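Local coordinates for S-M checkpoint control protein RAD4 (Schizosaccharomyces pombe, PDB 4BMD), which is an essential component of DNA replication and of the checkpoint coupling S and M phases, represented here by its third and fourth BRCT domains, at residues Cys80-Lys85 and Lys118-Ser123; His124-Leu129 and Ala134-Phe139; Leu16-Tyr21 and Lys33-Asn38; Leu179-Gln184 and Ser193-Asp198. All blocks are in the same frame, centred on the assembly; numbering follows the deposited sequence. Where two conformers were deposited one is given.

Contact 1 (Cys80-Lys85 and Lys118-Ser123)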
loop_
_atom_site.group_PDB
_atom_site.type_symbol
_atom_site.label_atom_id
_atom_site.label_comp_id
_atom_site.label_asym_id
_atom_site.label_seq_id
_atom_site.Cartn_x
_atom_site.Cartn_y
_atom_site.Cartn_z
ATOM N N CYS A 80 -1.624 9.480 7.978
ATOM C CA CYS A 80 -2.240 10.473 8.849
ATOM C C CYS A 80 -1.275 11.603 9.192
ATOM O O CYS A 80 -1.681 12.756 9.320
ATOM C CB CYS A 80 -2.765 9.820 10.131
ATOM S SG CYS A 80 -4.304 8.893 9.923
ATOM N N LEU A 81 0.002 11.266 9.334
ATOM C CA LEU A 81 1.020 12.257 9.664
ATOM C C LEU A 81 1.450 13.048 8.432
ATOM O O LEU A 81 1.777 14.231 8.529
ATOM C CB LEU A 81 2.237 11.578 10.295
ATOM C CG LEU A 81 1.988 10.746 11.552
ATOM C CD1 LEU A 81 3.291 10.145 12.048
ATOM C CD2 LEU A 81 1.331 11.583 12.639
ATOM N N TYR A 82 1.448 12.386 7.280
ATOM C CA TYR A 82 1.882 13.004 6.031
ATOM C C TYR A 82 0.955 14.144 5.621
ATOM O O TYR A 82 1.413 15.199 5.182
ATOM C CB TYR A 82 1.951 11.956 4.917
ATOM C CG TYR A 82 2.621 12.438 3.647
ATOM C CD1 TYR A 82 3.990 12.290 3.463
ATOM C CD2 TYR A 82 1.884 13.033 2.629
ATOM C CE1 TYR A 82 4.608 12.725 2.305
ATOM C CE2 TYR A 82 2.492 13.470 1.468
ATOM C CZ TYR A 82 3.854 13.314 1.310
ATOM O OH TYR A 82 4.465 13.749 0.156
ATOM N N TYR A 83 -0.348 13.928 5.769
ATOM C CA TYR A 83 -1.336 14.934 5.392
ATOM C C TYR A 83 -1.911 15.642 6.615
ATOM O O TYR A 83 -2.795 16.491 6.492
ATOM C CB TYR A 83 -2.454 14.302 4.562
ATOM C CG TYR A 83 -1.965 13.624 3.301
ATOM C CD1 TYR A 83 -1.772 14.346 2.132
ATOM C CD2 TYR A 83 -1.694 12.262 3.283
ATOM C CE1 TYR A 83 -1.324 13.731 0.977
ATOM C CE2 TYR A 83 -1.246 11.638 2.135
ATOM C CZ TYR A 83 -1.063 12.378 0.985
ATOM O OH TYR A 83 -0.617 11.759 -0.160
ATOM N N LYS A 84 -1.399 15.280 7.790
ATOM C CA LYS A 84 -1.778 15.915 9.053
ATOM C C LYS A 84 -3.283 15.912 9.328
ATOM O O LYS A 84 -3.847 16.924 9.745
ATOM C CB LYS A 84 -1.213 17.338 9.136
ATOM C CG LYS A 84 0.301 17.389 9.277
ATOM C CD LYS A 84 0.813 18.820 9.305
ATOM C CE LYS A 84 0.607 19.509 7.966
ATOM N NZ LYS A 84 1.367 18.838 6.874
ATOM N N LYS A 85 -3.923 14.771 9.093
ATOM C CA LYS A 85 -5.335 14.598 9.421
ATOM C C LYS A 85 -5.687 13.118 9.547
ATOM O O LYS A 85 -4.887 12.251 9.199
ATOM C CB LYS A 85 -6.234 15.277 8.383
ATOM C CG LYS A 85 -6.246 14.611 7.019
ATOM C CD LYS A 85 -7.250 15.291 6.101
ATOM C CE LYS A 85 -7.331 14.603 4.749
ATOM N NZ LYS A 85 -8.334 15.247 3.855
ATOM N N LYS A 118 3.456 10.022 -6.505
ATOM C CA LYS A 118 4.351 10.917 -5.778
ATOM C C LYS A 118 4.279 10.712 -4.268
ATOM O O LYS A 118 3.302 10.173 -3.748
ATOM C CB LYS A 118 4.036 12.380 -6.109
ATOM C CG LYS A 118 4.319 12.773 -7.550
ATOM C CD LYS A 118 4.075 14.256 -7.779
ATOM C CE LYS A 118 4.410 14.652 -9.210
ATOM N NZ LYS A 118 4.210 16.110 -9.445
ATOM N N GLY A 119 5.331 11.142 -3.576
ATOM C CA GLY A 119 5.345 11.189 -2.126
ATOM C C GLY A 119 5.175 9.860 -1.416
ATOM O O GLY A 119 5.829 8.873 -1.752
ATOM N N GLU A 120 4.288 9.846 -0.426
ATOM C CA GLU A 120 4.077 8.669 0.408
ATOM C C GLU A 120 3.390 7.534 -0.344
ATOM O O GLU A 120 3.628 6.360 -0.058
ATOM C CB GLU A 120 3.280 9.038 1.665
ATOM C CG GLU A 120 1.943 9.723 1.397
ATOM C CD GLU A 120 0.812 8.742 1.142
ATOM O OE1 GLU A 120 0.924 7.575 1.573
ATOM O OE2 GLU A 120 -0.192 9.140 0.512
ATOM N N GLU A 121 2.537 7.886 -1.302
ATOM C CA GLU A 121 1.808 6.881 -2.063
ATOM C C GLU A 121 2.768 6.061 -2.914
ATOM O O GLU A 121 2.642 4.840 -3.000
ATOM C CB GLU A 121 0.735 7.523 -2.945
ATOM C CG GLU A 121 -0.195 6.509 -3.599
ATOM C CD GLU A 121 -1.232 7.152 -4.496
ATOM O OE1 GLU A 121 -1.008 8.297 -4.945
ATOM O OE2 GLU A 121 -2.274 6.512 -4.751
ATOM N N LEU A 122 3.731 6.740 -3.530
ATOM C CA LEU A 122 4.753 6.075 -4.330
ATOM C C LEU A 122 5.599 5.146 -3.470
ATOM O O LEU A 122 5.874 4.009 -3.854
ATOM C CB LEU A 122 5.653 7.106 -5.013
ATOM C CG LEU A 122 6.900 6.557 -5.710
ATOM C CD1 LEU A 122 6.524 5.581 -6.815
ATOM C CD2 LEU A 122 7.746 7.692 -6.260
ATOM N N SER A 123 6.004 5.639 -2.304
ATOM C CA SER A 123 6.837 4.872 -1.386
ATOM C C SER A 123 6.129 3.611 -0.899
ATOM O O SER A 123 6.713 2.528 -0.887
ATOM C CB SER A 123 7.250 5.736 -0.193
ATOM O OG SER A 123 8.091 5.014 0.690
HETATM O O HOH W 1 1.570 11.188 -1.564
#
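Y82 and E120 pack closely, while Y83 meets the same glutamate through a single hydrogen bond. CG of E120 lies over one face of the Y82 ring, above its centre, in a CH-pi contact 3.6 Å from the ring centroid. Chi1 of Y82 is -170°, which swings the ring across toward helix 119-131. CG of E120 lies between the backbone N and the carbonyl carbon (chi1 55°), and a bend at chi2 brings the carboxylate to Y83. There OE2 of E120 accepts from Y83 OH at 2.7 Å on its anti lone pair, away from the other oxygen. OE2 also forms a salt bridge with R79. The side at K118 is looser and wet. A water donates to Y83 OH at 2.7 Å and to K118 O at 3.0 Å, and takes a weak bond from E120 N. With an alanine at E120, Y83 OH would probably lose its acceptor, R79 its charged partner, and the Y82 face its methylene cover. Y82 OH lies 3.5 Å from G119 CA. The contact joins the C-terminal end of helix 74-82 in BRCT3 to the start of helix 119-131 in BRCT4, so it belongs to the interface between the two domains.

Contact 2 (His124-Leu129 and Ala134-Phe139); sequences HLKKAL and AVVHEF
L129 O accepts a hydrogen bond from A134 N at 3.0 Å, and the strand then runs past helix 119-131 with the CA atoms of K126 and V136 6.3 Å apart. V136 divides its two methyls between two helix residues. CG1 touches CG of K126 at 4.0 Å. CG2 reaches CB of L129 at 3.7 Å and lies as close to O of K126. A134 CB sits against O of L129. L129 also packs on L114 of strand 111-115, so these residues fill the layer between helix and sheet in the beta-alpha-beta unit of strand 111-115, helix 119-131 and strand 135-137. K126 leaves this layer at its far end. Its chain is extended beyond CG and crosses V136 at about a right angle. In the conformer given, its NZ forms a salt bridge with E138, 2.9 Å from OE1 on the lone pair facing the other oxygen, with a weak second bond to OE2. E138 bends at chi2 (-67°) to bring its carboxylate to the ammonium group of K126. With a methionine in place of K126, the E138 carboxylate would probably lose its charged mate and be freer to turn. The contact thus sets a charged pair at its exposed edge beside an apolar layer, in which L129 and A134 are buried and V136 is partly exposed.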
loop_
_atom_site.group_PDB
_atom_site.type_symbol
_atom_site.label_atom_id
_atom_site.label_comp_id
_atom_site.label_asym_id
_atom_site.label_seq_id
_atom_site.Cartn_x
_atom_site.Cartn_y
_atom_site.Cartn_z
ATOM N N HIS A 124 4.869 3.758 -0.501
ATOM C CA HIS A 124 4.075 2.629 -0.032
ATOM C C HIS A 124 3.787 1.638 -1.154
ATOM O O HIS A 124 3.745 0.427 -0.930
ATOM C CB HIS A 124 2.763 3.115 0.586
ATOM C CG HIS A 124 2.937 3.838 1.885
ATOM N ND1 HIS A 124 2.046 4.789 2.333
ATOM C CD2 HIS A 124 3.897 3.744 2.835
ATOM C CE1 HIS A 124 2.452 5.254 3.501
ATOM N NE2 HIS A 124 3.574 4.636 3.829
ATOM N N LEU A 125 3.591 2.156 -2.364
ATOM C CA LEU A 125 3.292 1.312 -3.514
ATOM C C LEU A 125 4.480 0.431 -3.888
ATOM O O LEU A 125 4.307 -0.737 -4.237
ATOM C CB LEU A 125 2.863 2.160 -4.711
ATOM C CG LEU A 125 2.279 1.381 -5.888
ATOM C CD1 LEU A 125 1.134 0.503 -5.414
ATOM C CD2 LEU A 125 1.810 2.331 -6.975
ATOM N N LYS A 126 5.682 0.995 -3.815
ATOM C CA LYS A 126 6.900 0.236 -4.078
ATOM C C LYS A 126 7.035 -0.919 -3.094
ATOM O O LYS A 126 7.293 -2.057 -3.488
ATOM C CB LYS A 126 8.134 1.134 -3.979
ATOM C CG LYS A 126 8.264 2.160 -5.090
ATOM C CD LYS A 126 9.550 2.960 -4.939
ATOM C CE LYS A 126 9.720 3.958 -6.072
ATOM N NZ LYS A 126 10.964 4.764 -5.923
ATOM N N LYS A 127 6.854 -0.616 -1.812
ATOM C CA LYS A 127 6.975 -1.617 -0.759
ATOM C C LYS A 127 5.893 -2.681 -0.888
ATOM O O LYS A 127 6.144 -3.865 -0.660
ATOM C CB LYS A 127 6.908 -0.952 0.615
ATOM C CG LYS A 127 8.031 0.042 0.867
ATOM C CD LYS A 127 7.853 0.775 2.188
ATOM C CE LYS A 127 9.012 1.726 2.442
ATOM N NZ LYS A 127 8.820 2.525 3.683
ATOM N N ALA A 128 4.691 -2.251 -1.256
ATOM C CA ALA A 128 3.575 -3.169 -1.445
ATOM C C ALA A 128 3.875 -4.158 -2.566
ATOM O O ALA A 128 3.725 -5.365 -2.393
ATOM C CB ALA A 128 2.299 -2.401 -1.739
ATOM N N LEU A 129 4.308 -3.639 -3.710
ATOM C CA LEU A 129 4.619 -4.478 -4.863
ATOM C C LEU A 129 5.811 -5.392 -4.601
ATOM O O LEU A 129 5.898 -6.486 -5.160
ATOM C CB LEU A 129 4.877 -3.615 -6.100
ATOM C CG LEU A 129 3.639 -2.998 -6.753
ATOM C CD1 LEU A 129 4.034 -1.969 -7.799
ATOM C CD2 LEU A 129 2.778 -4.088 -7.371
ATOM N N ALA A 134 6.889 -8.863 -6.637
ATOM C CA ALA A 134 7.324 -8.188 -7.854
ATOM C C ALA A 134 8.631 -7.432 -7.641
ATOM O O ALA A 134 9.054 -7.205 -6.508
ATOM C CB ALA A 134 6.239 -7.244 -8.354
ATOM N N VAL A 135 9.268 -7.050 -8.742
ATOM C CA VAL A 135 10.481 -6.247 -8.684
ATOM C C VAL A 135 10.212 -4.856 -9.240
ATOM O O VAL A 135 9.915 -4.699 -10.424
ATOM C CB VAL A 135 11.631 -6.892 -9.477
ATOM C CG1 VAL A 135 12.836 -5.969 -9.506
ATOM C CG2 VAL A 135 12.000 -8.239 -8.875
ATOM N N VAL A 136 10.313 -3.849 -8.381
ATOM C CA VAL A 136 10.058 -2.473 -8.787
ATOM C C VAL A 136 11.334 -1.792 -9.268
ATOM O O VAL A 136 12.336 -1.758 -8.557
ATOM C CB VAL A 136 9.449 -1.653 -7.637
ATOM C CG1 VAL A 136 9.129 -0.242 -8.108
ATOM C CG2 VAL A 136 8.203 -2.340 -7.107
ATOM N N HIS A 137 11.288 -1.251 -10.480
ATOM C CA HIS A 137 12.441 -0.581 -11.068
ATOM C C HIS A 137 12.311 0.936 -10.992
ATOM O O HIS A 137 11.253 1.494 -11.279
ATOM C CB HIS A 137 12.636 -1.027 -12.517
ATOM C CG HIS A 137 13.232 -2.394 -12.651
ATOM N ND1 HIS A 137 14.509 -2.605 -13.123
ATOM C CD2 HIS A 137 12.729 -3.618 -12.365
ATOM C CE1 HIS A 137 14.765 -3.902 -13.128
ATOM N NE2 HIS A 137 13.701 -4.538 -12.673
ATOM N N GLU A 138 13.400 1.594 -10.611
ATOM C CA GLU A 138 13.404 3.045 -10.463
ATOM C C GLU A 138 13.300 3.758 -11.805
ATOM O O GLU A 138 12.883 4.914 -11.871
ATOM C CB GLU A 138 14.661 3.504 -9.719
ATOM C CG GLU A 138 14.738 3.029 -8.275
ATOM C CD GLU A 138 13.674 3.657 -7.394
ATOM O OE1 GLU A 138 13.164 4.741 -7.751
ATOM O OE2 GLU A 138 13.350 3.067 -6.342
ATOM N N PHE A 139 13.678 3.069 -12.876
ATOM C CA PHE A 139 13.653 3.674 -14.202
ATOM C C PHE A 139 12.951 2.803 -15.235
ATOM O O PHE A 139 12.908 1.578 -15.111
ATOM C CB PHE A 139 15.075 3.994 -14.672
ATOM C CG PHE A 139 15.813 4.935 -13.766
ATOM C CD1 PHE A 139 15.695 6.306 -13.924
ATOM C CD2 PHE A 139 16.625 4.450 -12.754
ATOM C CE1 PHE A 139 16.373 7.176 -13.091
ATOM C CE2 PHE A 139 17.304 5.313 -11.917
ATOM C CZ PHE A 139 17.179 6.679 -12.085
#

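Contact 3 (Leu16-Tyr21 and Lys33-Asn38); sequences LTFYLY and KCLSDN
F18 and L35 bring strand 17-20 and helix 25-36 together in the first beta-alpha-beta unit of BRCT3, which ends at strand 41-42. The BRCT fold is a four-stranded parallel sheet of order 2-1-3-4 with helices packed on it, and strand 17-20 is an inner strand. The main interaction is CH-pi. CD2 of L35 stands over one face of the F18 ring, 3.8 Å from the centroid and shifted toward the rim, where CE1 is its nearest atom. In L35 the CG lies beside the backbone N (chi1 -73°), and the fork of methyls is thereby aimed down at the strand. The second kind is plain apolar contact. L20 and L35 run past each other in opposite directions. No hydrogen bond crosses between the segments. Polar links lie within segment 33-38 instead, as in a salt bridge from K33 NZ to D37 OD2 whose hydrogen bond is weak. The strand is held by its neighbours through backbone bonds, F18 with Q41 and S43, and Y19 with F52. Other side chains complete the core: F13 meets F18 edge-to-face, W76 of helix 74-82 also touches F18, and I42 and I77 touch L35. Two helices thus share this face of the sheet. CD2 of L35 sits over the ring, while CD1 of L35 lies at the ring's root, 3.9 Å from CB of F18, and 4.0 Å from CD2 of L20.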
loop_
_atom_site.group_PDB
_atom_site.type_symbol
_atom_site.label_atom_id
_atom_site.label_comp_id
_atom_site.label_asym_id
_atom_site.label_seq_id
_atom_site.Cartn_x
_atom_site.Cartn_y
_atom_site.Cartn_z
ATOM N N LEU A 16 -7.098 9.182 21.478
ATOM C CA LEU A 16 -7.140 7.929 20.733
ATOM C C LEU A 16 -6.226 6.881 21.359
ATOM O O LEU A 16 -5.072 7.162 21.685
ATOM C CB LEU A 16 -6.752 8.154 19.270
ATOM C CG LEU A 16 -7.688 9.015 18.420
ATOM C CD1 LEU A 16 -7.223 9.033 16.972
ATOM C CD2 LEU A 16 -9.120 8.516 18.518
ATOM N N THR A 17 -6.750 5.672 21.523
ATOM C CA THR A 17 -5.965 4.569 22.061
ATOM C C THR A 17 -5.742 3.511 20.986
ATOM O O THR A 17 -6.679 3.106 20.294
ATOM C CB THR A 17 -6.649 3.926 23.281
ATOM O OG1 THR A 17 -7.051 4.950 24.200
ATOM C CG2 THR A 17 -5.699 2.965 23.981
ATOM N N PHE A 18 -4.497 3.067 20.848
ATOM C CA PHE A 18 -4.135 2.119 19.802
ATOM C C PHE A 18 -3.699 0.772 20.365
ATOM O O PHE A 18 -3.117 0.693 21.447
ATOM C CB PHE A 18 -3.026 2.699 18.918
ATOM C CG PHE A 18 -3.436 3.931 18.163
ATOM C CD1 PHE A 18 -3.296 5.187 18.730
ATOM C CD2 PHE A 18 -3.960 3.832 16.884
ATOM C CE1 PHE A 18 -3.673 6.322 18.037
ATOM C CE2 PHE A 18 -4.338 4.964 16.187
ATOM C CZ PHE A 18 -4.195 6.211 16.764
ATOM N N TYR A 19 -3.987 -0.285 19.614
ATOM C CA TYR A 19 -3.595 -1.639 19.981
ATOM C C TYR A 19 -2.692 -2.214 18.893
ATOM O O TYR A 19 -3.137 -2.457 17.772
ATOM C CB TYR A 19 -4.838 -2.510 20.168
ATOM C CG TYR A 19 -4.569 -3.990 20.348
ATOM C CD1 TYR A 19 -4.311 -4.521 21.604
ATOM C CD2 TYR A 19 -4.601 -4.860 19.263
ATOM C CE1 TYR A 19 -4.076 -5.875 21.773
ATOM C CE2 TYR A 19 -4.367 -6.212 19.422
ATOM C CZ TYR A 19 -4.104 -6.715 20.678
ATOM O OH TYR A 19 -3.874 -8.064 20.838
ATOM N N LEU A 20 -1.423 -2.425 19.230
ATOM C CA LEU A 20 -0.445 -2.917 18.266
ATOM C C LEU A 20 -0.368 -4.439 18.302
ATOM O O LEU A 20 -0.074 -5.029 19.341
ATOM C CB LEU A 20 0.930 -2.311 18.550
ATOM C CG LEU A 20 0.954 -0.802 18.810
ATOM C CD1 LEU A 20 2.378 -0.321 19.047
ATOM C CD2 LEU A 20 0.308 -0.034 17.665
ATOM N N TYR A 21 -0.623 -5.071 17.160
ATOM C CA TYR A 21 -0.718 -6.526 17.097
ATOM C C TYR A 21 0.454 -7.182 16.370
ATOM O O TYR A 21 0.719 -6.881 15.210
ATOM C CB TYR A 21 -2.035 -6.938 16.437
ATOM C CG TYR A 21 -2.211 -8.432 16.290
ATOM C CD1 TYR A 21 -2.580 -9.217 17.376
ATOM C CD2 TYR A 21 -2.019 -9.055 15.064
ATOM C CE1 TYR A 21 -2.748 -10.583 17.246
ATOM C CE2 TYR A 21 -2.186 -10.420 14.923
ATOM C CZ TYR A 21 -2.549 -11.179 16.016
ATOM O OH TYR A 21 -2.714 -12.539 15.880
ATOM N N LYS A 33 6.678 5.439 20.265
ATOM C CA LYS A 33 7.116 6.825 20.378
ATOM C C LYS A 33 6.381 7.727 19.392
ATOM O O LYS A 33 5.992 8.846 19.729
ATOM C CB LYS A 33 8.627 6.925 20.153
ATOM C CG LYS A 33 9.171 8.342 20.217
ATOM C CD LYS A 33 10.667 8.376 19.953
ATOM C CE LYS A 33 11.198 9.800 19.998
ATOM N NZ LYS A 33 10.938 10.448 21.313
ATOM N N CYS A 34 6.192 7.229 18.173
ATOM C CA CYS A 34 5.520 7.993 17.129
ATOM C C CYS A 34 4.080 8.327 17.510
ATOM O O CYS A 34 3.622 9.448 17.297
ATOM C CB CYS A 34 5.556 7.239 15.798
ATOM S SG CYS A 34 7.208 7.066 15.084
ATOM N N LEU A 35 3.375 7.353 18.075
ATOM C CA LEU A 35 1.992 7.556 18.494
ATOM C C LEU A 35 1.906 8.419 19.749
ATOM O O LEU A 35 1.014 9.260 19.874
ATOM C CB LEU A 35 1.302 6.210 18.733
ATOM C CG LEU A 35 0.943 5.386 17.495
ATOM C CD1 LEU A 35 0.541 3.978 17.894
ATOM C CD2 LEU A 35 -0.176 6.057 16.710
ATOM N N SER A 36 2.839 8.209 20.672
ATOM C CA SER A 36 2.848 8.936 21.938
ATOM C C SER A 36 3.153 10.419 21.747
ATOM O O SER A 36 2.576 11.269 22.426
ATOM C CB SER A 36 3.858 8.314 22.905
ATOM O OG SER A 36 3.539 6.960 23.173
ATOM N N ASP A 37 4.055 10.724 20.820
ATOM C CA ASP A 37 4.431 12.108 20.547
ATOM C C ASP A 37 3.342 12.856 19.783
ATOM O O ASP A 37 3.455 14.057 19.546
ATOM C CB ASP A 37 5.752 12.171 19.773
ATOM C CG ASP A 37 6.926 11.644 20.577
ATOM O OD1 ASP A 37 6.816 11.574 21.820
ATOM O OD2 ASP A 37 7.961 11.308 19.965
ATOM N N ASN A 38 2.292 12.137 19.398
ATOM C CA ASN A 38 1.175 12.740 18.684
ATOM C C ASN A 38 -0.121 12.694 19.487
ATOM O O ASN A 38 -1.211 12.827 18.932
ATOM C CB ASN A 38 0.984 12.077 17.318
ATOM C CG ASN A 38 2.127 12.369 16.365
ATOM O OD1 ASN A 38 2.088 13.341 15.611
ATOM N ND2 ASN A 38 3.154 11.528 16.396
#

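Contact 4 (Leu179-Gln184 and Ser193-Asp198); sequences LWNIIQ and SPWAID
N181 places its ND2 beside the indole of W195, where it meets the ring system at NE1, CE2 and CZ2. ND2 is 3.3 Å from both NE1 and CZ2 of W195, and 3.4 Å from CE2. The approach is oblique, with the amide and indole planes 60° apart. ND2 and NE1 are both donors, so this is a van der Waals contact and no hydrogen bond links them. N181 reaches across with its CG beside the backbone N (chi1 -67°), pointing off helix 177-185. This is the last helix of BRCT4. Its other side faces helix 119-131, where L179 packs on L125 and L129. W195 lies in the tail that follows the helix, just after a short 3-10 turn at 193-194. That tail folds back on its own domain, and a backbone hydrogen bond ties W195 to G175 at the end of edge strand 172-175. P194 CB covers part of one face of the indole from within the tail, 3.8 Å above its plane. The contact lies at the surface and is small, with 73 Å² buried. A MES molecule, probably from the crystallisation liquor, is bound about 5 Å from the N181 side chain.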
loop_
_atom_site.group_PDB
_atom_site.type_symbol
_atom_site.label_atom_id
_atom_site.label_comp_id
_atom_site.label_asym_id
_atom_site.label_seq_id
_atom_site.Cartn_x
_atom_site.Cartn_y
_atom_site.Cartn_z
ATOM N N LEU A 179 -4.294 -2.937 -10.364
ATOM C CA LEU A 179 -3.596 -3.339 -9.149
ATOM C C LEU A 179 -4.465 -3.170 -7.908
ATOM O O LEU A 179 -4.450 -4.022 -7.018
ATOM C CB LEU A 179 -2.288 -2.564 -8.983
ATOM C CG LEU A 179 -1.508 -2.912 -7.712
ATOM C CD1 LEU A 179 -1.123 -4.387 -7.701
ATOM C CD2 LEU A 179 -0.283 -2.032 -7.568
ATOM N N TRP A 180 -5.218 -2.075 -7.844
ATOM C CA TRP A 180 -6.118 -1.855 -6.716
ATOM C C TRP A 180 -7.173 -2.955 -6.646
ATOM O O TRP A 180 -7.553 -3.392 -5.560
ATOM C CB TRP A 180 -6.799 -0.483 -6.791
ATOM C CG TRP A 180 -5.872 0.707 -6.773
ATOM C CD1 TRP A 180 -5.943 1.805 -7.583
ATOM C CD2 TRP A 180 -4.747 0.926 -5.905
ATOM N NE1 TRP A 180 -4.941 2.691 -7.274
ATOM C CE2 TRP A 180 -4.191 2.175 -6.250
ATOM C CE3 TRP A 180 -4.156 0.190 -4.872
ATOM C CZ2 TRP A 180 -3.073 2.700 -5.602
ATOM C CZ3 TRP A 180 -3.046 0.712 -4.231
ATOM C CH2 TRP A 180 -2.517 1.956 -4.598
ATOM N N ASN A 181 -7.639 -3.401 -7.808
ATOM C CA ASN A 181 -8.613 -4.484 -7.877
ATOM C C ASN A 181 -8.049 -5.791 -7.334
ATOM O O ASN A 181 -8.751 -6.551 -6.672
ATOM C CB ASN A 181 -9.110 -4.683 -9.310
ATOM C CG ASN A 181 -9.932 -3.512 -9.808
ATOM O OD1 ASN A 181 -10.551 -2.793 -9.023
ATOM N ND2 ASN A 181 -9.942 -3.313 -11.122
ATOM N N ILE A 182 -6.776 -6.048 -7.620
ATOM C CA ILE A 182 -6.102 -7.237 -7.110
ATOM C C ILE A 182 -5.940 -7.154 -5.593
ATOM O O ILE A 182 -6.219 -8.115 -4.876
ATOM C CB ILE A 182 -4.724 -7.431 -7.772
ATOM C CG1 ILE A 182 -4.893 -7.717 -9.267
ATOM C CG2 ILE A 182 -3.953 -8.559 -7.099
ATOM C CD1 ILE A 182 -3.592 -7.994 -9.986
ATOM N N ILE A 183 -5.495 -5.996 -5.115
ATOM C CA ILE A 183 -5.307 -5.763 -3.687
ATOM C C ILE A 183 -6.615 -5.908 -2.916
ATOM O O ILE A 183 -6.673 -6.602 -1.900
ATOM C CB ILE A 183 -4.727 -4.357 -3.424
ATOM C CG1 ILE A 183 -3.308 -4.252 -3.978
ATOM C CG2 ILE A 183 -4.732 -4.045 -1.939
ATOM C CD1 ILE A 183 -2.333 -5.189 -3.317
ATOM N N GLN A 184 -7.661 -5.257 -3.410
ATOM C CA GLN A 184 -8.952 -5.241 -2.730
ATOM C C GLN A 184 -9.660 -6.593 -2.764
ATOM O O GLN A 184 -10.229 -7.022 -1.762
ATOM C CB GLN A 184 -9.852 -4.152 -3.316
ATOM C CG GLN A 184 -9.399 -2.736 -2.989
ATOM C CD GLN A 184 -10.266 -1.680 -3.644
ATOM O OE1 GLN A 184 -10.161 -1.434 -4.847
ATOM N NE2 GLN A 184 -11.129 -1.050 -2.857
ATOM N N SER A 193 -5.985 -6.168 -20.221
ATOM C CA SER A 193 -6.564 -5.416 -21.332
ATOM C C SER A 193 -7.725 -4.503 -20.921
ATOM O O SER A 193 -7.896 -3.427 -21.492
ATOM C CB SER A 193 -6.982 -6.350 -22.474
ATOM O OG SER A 193 -7.878 -7.353 -22.030
ATOM N N PRO A 194 -8.535 -4.920 -19.921
ATOM C CA PRO A 194 -9.577 -3.945 -19.572
ATOM C C PRO A 194 -9.043 -2.717 -18.830
ATOM O O PRO A 194 -9.816 -1.803 -18.538
ATOM C CB PRO A 194 -10.507 -4.740 -18.649
ATOM C CG PRO A 194 -10.260 -6.160 -18.990
ATOM C CD PRO A 194 -8.802 -6.226 -19.290
ATOM N N TRP A 195 -7.750 -2.696 -18.526
ATOM C CA TRP A 195 -7.153 -1.552 -17.845
ATOM C C TRP A 195 -5.968 -0.988 -18.620
ATOM O O TRP A 195 -5.146 -0.253 -18.073
ATOM C CB TRP A 195 -6.739 -1.928 -16.421
ATOM C CG TRP A 195 -7.901 -2.345 -15.575
ATOM C CD1 TRP A 195 -8.725 -1.530 -14.854
ATOM C CD2 TRP A 195 -8.379 -3.680 -15.372
ATOM N NE1 TRP A 195 -9.685 -2.276 -14.211
ATOM C CE2 TRP A 195 -9.494 -3.598 -14.513
ATOM C CE3 TRP A 195 -7.972 -4.935 -15.832
ATOM C CZ2 TRP A 195 -10.204 -4.724 -14.103
ATOM C CZ3 TRP A 195 -8.679 -6.052 -15.424
ATOM C CH2 TRP A 195 -9.782 -5.938 -14.569
ATOM N N ALA A 196 -5.893 -1.335 -19.900
ATOM C CA ALA A 196 -4.839 -0.829 -20.768
ATOM C C ALA A 196 -5.151 0.596 -21.207
ATOM O O ALA A 196 -6.314 0.964 -21.366
ATOM C CB ALA A 196 -4.672 -1.733 -21.976
ATOM N N ILE A 197 -4.108 1.397 -21.397
ATOM C CA ILE A 197 -4.275 2.784 -21.820
ATOM C C ILE A 197 -4.383 2.874 -23.341
ATOM O O ILE A 197 -5.307 3.496 -23.868
ATOM C CB ILE A 197 -3.125 3.687 -21.306
ATOM C CG1 ILE A 197 -3.383 4.122 -19.861
ATOM C CG2 ILE A 197 -2.982 4.925 -22.175
ATOM C CD1 ILE A 197 -3.200 3.032 -18.830
ATOM N N ASP A 198 -3.439 2.236 -24.032
ATOM C CA ASP A 198 -3.423 2.178 -25.494
ATOM C C ASP A 198 -3.482 3.558 -26.145
ATOM O O ASP A 198 -4.459 3.898 -26.813
ATOM C CB ASP A 198 -4.561 1.292 -26.015
#

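Overall arrangement
From the N terminus, contact 3 comes first and closes the connection from strand 17-20 through helix 25-36 of BRCT3. Contact 1 follows and spans the linker, tying the end of helix 74-82 to helix 119-131 of BRCT4. It touches contact 3 where L81 packs on N38. Contact 2 continues along helix 119-131 and closes the short connection from that helix into strand 135-137. Contact 4 closes the loop after helix 177-185 near the C terminus. All four are in series, and none nests or crosses. Contacts 2 and 4 touch between helices 119-131 and 177-185, and E121 of contact 1 packs on W180 of contact 4. Contacts 3 and 4 are farthest apart, with centres about 35 Å from each other.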